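Local coordinates for imidazoleglycerol-phosphate dehydratase (Pyrococcus furiosus, PDB 5DNL), which catalyses the dehydration of imidazoleglycerol phosphate to imidazole-acetol phosphate, the sixth step of histidine biosynthesis, at residues 71-77 with 161-167. Residues are numbered along the deposited sequence; the frame is centred on the assembly and turned at random.
Sequences PEKFTRF and VATKESE. With 5DL ([(2S)-2-hydroxy-3-(1H-1,2,4-triazol-1-yl)propyl]phosphonic acid), chain I.
Thr75 grips the carbonyl of Lys164 twice. Its backbone N donates to Lys164 O at 2.9 Å, almost in line with the C=O bond. Its hydroxyl donates to the same oxygen from well above the carbonyl plane, with Thr75 OG1 to Lys164 O at 3.1 Å. This fits chi1 of -67°, which sets OG1 beside the backbone N, while Thr75 CG2 lies 3.5 Å from Val161 O. With an alanine in place of Thr75, Lys164 O would probably lose its hydroxyl donor and keep the bond from the backbone N, and a gap would open beside Val161 O.

Two further backbone bonds flank this grip. Arg76 N donates to Ala162 O at 2.9 Å, and Ser166 N donates to Lys73 O. Phe74 and Glu165 form a single beta bridge. The Pro71 ring lies against the start of the Glu165 side chain, with Pro71 CG 3.8 Å from Glu165 CB. A water joins Lys73 N to Glu165 OE1.

The side chain of Arg76 leaves its backbone away from 161-167. It is extended, CG anti to the backbone N (chi1 178°), and its guanidinium meets the inhibitor phosphonate edge-on. Arg76 NH1 donates to 5DL O11 at 2.8 Å and Arg76 NH2 to 5DL O12 at 3.0 Å. Phe77 CZ lies over one guanidinium face, and Asp94 forms a salt bridge with NE. Arg98, Ser171 and Lys173 complete the phosphonate pocket in this chain, with Lys153 of a second subunit.

The contact thus ties the loop between helix 51-69 and strand 77-84 to the C-terminal end of helix 144-162 and the chain that follows it.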
loop_
_atom_site.group_PDB
_atom_site.type_symbol
_atom_site.label_atom_id
_atom_site.label_comp_id
_atom_site.label_asym_id
_atom_site.label_seq_id
_atom_site.Cartn_x
_atom_site.Cartn_y
_atom_site.Cartn_z
ATOM N N PRO A 71 10.806 32.547 -47.258
ATOM C CA PRO A 71 10.550 32.439 -48.697
ATOM C C PRO A 71 9.183 31.827 -49.003
ATOM O O PRO A 71 8.534 31.256 -48.129
ATOM C CB PRO A 71 11.668 31.532 -49.195
ATOM C CG PRO A 71 12.193 30.821 -48.013
ATOM C CD PRO A 71 11.876 31.649 -46.802
ATOM N N GLU A 72 8.745 31.939 -50.247
ATOM C CA GLU A 72 7.456 31.403 -50.652
ATOM C C GLU A 72 7.375 29.910 -50.357
ATOM O O GLU A 72 6.384 29.436 -49.813
ATOM C CB GLU A 72 7.240 31.652 -52.148
ATOM C CG GLU A 72 5.885 31.231 -52.693
ATOM C CD GLU A 72 5.829 31.362 -54.199
ATOM O OE1 GLU A 72 5.573 30.347 -54.875
ATOM O OE2 GLU A 72 6.073 32.477 -54.706
ATOM N N LYS A 73 8.423 29.195 -50.721
ATOM C CA LYS A 73 8.530 27.760 -50.490
ATOM C C LYS A 73 9.647 27.567 -49.487
ATOM O O LYS A 73 10.795 27.942 -49.741
ATOM C CB LYS A 73 8.865 27.035 -51.786
ATOM C CG LYS A 73 7.777 27.206 -52.834
ATOM C CD LYS A 73 8.180 26.577 -54.155
ATOM C CE LYS A 73 7.220 26.994 -55.253
ATOM N NZ LYS A 73 7.474 26.238 -56.504
ATOM N N PHE A 74 9.328 26.937 -48.353
ATOM C CA PHE A 74 10.287 26.787 -47.261
ATOM C C PHE A 74 10.283 25.350 -46.751
ATOM O O PHE A 74 9.307 24.615 -46.941
ATOM C CB PHE A 74 9.998 27.781 -46.126
ATOM C CG PHE A 74 8.575 27.787 -45.686
ATOM C CD1 PHE A 74 8.130 26.926 -44.695
ATOM C CD2 PHE A 74 7.649 28.646 -46.271
ATOM C CE1 PHE A 74 6.807 26.924 -44.310
ATOM C CE2 PHE A 74 6.322 28.653 -45.878
ATOM C CZ PHE A 74 5.896 27.775 -44.894
ATOM N N THR A 75 11.384 24.984 -46.094
ATOM C CA THR A 75 11.689 23.612 -45.697
ATOM C C THR A 75 10.676 23.077 -44.655
ATOM O O THR A 75 10.402 21.874 -44.634
ATOM C CB THR A 75 13.145 23.557 -45.193
ATOM O OG1 THR A 75 14.033 23.822 -46.314
ATOM C CG2 THR A 75 13.522 22.211 -44.597
ATOM N N ARG A 76 10.126 23.978 -43.839
ATOM C CA ARG A 76 8.962 23.742 -42.935
ATOM C C ARG A 76 9.361 23.054 -41.616
ATOM O O ARG A 76 8.943 23.493 -40.550
ATOM C CB ARG A 76 7.824 22.965 -43.619
ATOM C CG ARG A 76 6.648 22.677 -42.707
ATOM C CD ARG A 76 5.570 21.896 -43.418
ATOM N NE ARG A 76 4.585 21.448 -42.430
ATOM C CZ ARG A 76 3.593 20.586 -42.661
ATOM N NH1 ARG A 76 3.361 20.090 -43.884
ATOM N NH2 ARG A 76 2.797 20.251 -41.659
ATOM N N PHE A 77 10.114 21.971 -41.717
ATOM C CA PHE A 77 10.524 21.173 -40.573
ATOM C C PHE A 77 11.955 21.445 -40.162
ATOM O O PHE A 77 12.835 21.544 -41.020
ATOM C CB PHE A 77 10.361 19.710 -40.898
ATOM C CG PHE A 77 8.944 19.305 -41.151
ATOM C CD1 PHE A 77 8.115 19.010 -40.087
ATOM C CD2 PHE A 77 8.429 19.227 -42.444
ATOM C CE1 PHE A 77 6.795 18.647 -40.294
ATOM C CE2 PHE A 77 7.103 18.869 -42.648
ATOM C CZ PHE A 77 6.292 18.566 -41.570
ATOM N N VAL A 161 17.001 25.511 -39.932
ATOM C CA VAL A 161 16.670 24.466 -40.902
ATOM C C VAL A 161 15.288 24.721 -41.514
ATOM O O VAL A 161 15.094 24.656 -42.736
ATOM C CB VAL A 161 16.693 23.075 -40.244
ATOM C CG1 VAL A 161 16.259 21.978 -41.202
ATOM C CG2 VAL A 161 18.067 22.764 -39.673
ATOM N N ALA A 162 14.303 24.991 -40.670
ATOM C CA ALA A 162 12.909 25.093 -41.105
ATOM C C ALA A 162 12.602 26.286 -42.003
ATOM O O ALA A 162 11.648 26.219 -42.795
ATOM C CB ALA A 162 11.969 25.116 -39.899
ATOM N N THR A 163 13.378 27.371 -41.878
ATOM C CA THR A 163 13.106 28.619 -42.598
ATOM C C THR A 163 13.892 28.708 -43.911
ATOM O O THR A 163 13.757 29.695 -44.625
ATOM C CB THR A 163 13.418 29.858 -41.729
ATOM O OG1 THR A 163 14.800 29.854 -41.361
ATOM C CG2 THR A 163 12.550 29.880 -40.470
ATOM N N LYS A 164 14.688 27.697 -44.225
ATOM C CA LYS A 164 15.458 27.691 -45.489
ATOM C C LYS A 164 14.532 27.502 -46.669
ATOM O O LYS A 164 13.504 26.849 -46.570
ATOM C CB LYS A 164 16.490 26.557 -45.485
ATOM C CG LYS A 164 17.927 26.972 -45.251
ATOM C CD LYS A 164 18.881 25.780 -45.348
ATOM C CE LYS A 164 18.733 24.950 -46.620
ATOM N NZ LYS A 164 19.880 24.020 -46.817
ATOM N N GLU A 165 14.910 28.051 -47.822
ATOM C CA GLU A 165 14.119 27.879 -49.030
ATOM C C GLU A 165 14.083 26.412 -49.513
ATOM O O GLU A 165 15.084 25.697 -49.420
ATOM C CB GLU A 165 14.645 28.818 -50.144
ATOM C CG GLU A 165 13.763 28.828 -51.380
ATOM C CD GLU A 165 14.172 29.871 -52.401
ATOM O OE1 GLU A 165 13.488 29.985 -53.436
ATOM O OE2 GLU A 165 15.170 30.574 -52.177
ATOM N N SER A 166 12.913 26.005 -50.004
ATOM C CA SER A 166 12.634 24.677 -50.546
ATOM C C SER A 166 12.245 24.809 -52.008
ATOM O O SER A 166 11.806 25.867 -52.449
ATOM C CB SER A 166 11.431 24.057 -49.814
ATOM O OG SER A 166 11.002 22.858 -50.467
ATOM N N GLU A 167 12.336 23.702 -52.735
ATOM C CA GLU A 167 11.840 23.654 -54.113
ATOM C C GLU A 167 10.325 23.440 -54.244
ATOM O O GLU A 167 9.787 23.587 -55.333
ATOM C CB GLU A 167 12.605 22.588 -54.913
ATOM C CG GLU A 167 14.037 23.001 -55.233
ATOM C CD GLU A 167 14.903 21.838 -55.687
ATOM O OE1 GLU A 167 15.290 21.013 -54.831
ATOM O OE2 GLU A 167 15.212 21.756 -56.896
HETATM N N1 5DL I . -3.789 15.185 -40.702
HETATM C C3 5DL I . -3.280 17.121 -39.643
HETATM N N2 5DL I . -2.971 16.285 -40.625
HETATM C C8 5DL I . -0.941 16.954 -43.795
HETATM C C7 5DL I . -2.223 16.703 -42.983
HETATM C C6 5DL I . -1.862 16.488 -41.542
HETATM C C5 5DL I . -4.647 15.399 -39.684
HETATM O O10 5DL I . -0.981 19.560 -43.144
HETATM P P9 5DL I . -0.006 18.447 -43.346
HETATM O O11 5DL I . 0.954 18.724 -44.494
HETATM O O12 5DL I . 0.768 18.132 -42.072
HETATM O O13 5DL I . -2.902 15.546 -43.487
HETATM N N4 5DL I . -4.343 16.559 -39.048
HETATM O O HOH W 1 10.439 30.183 -52.670
#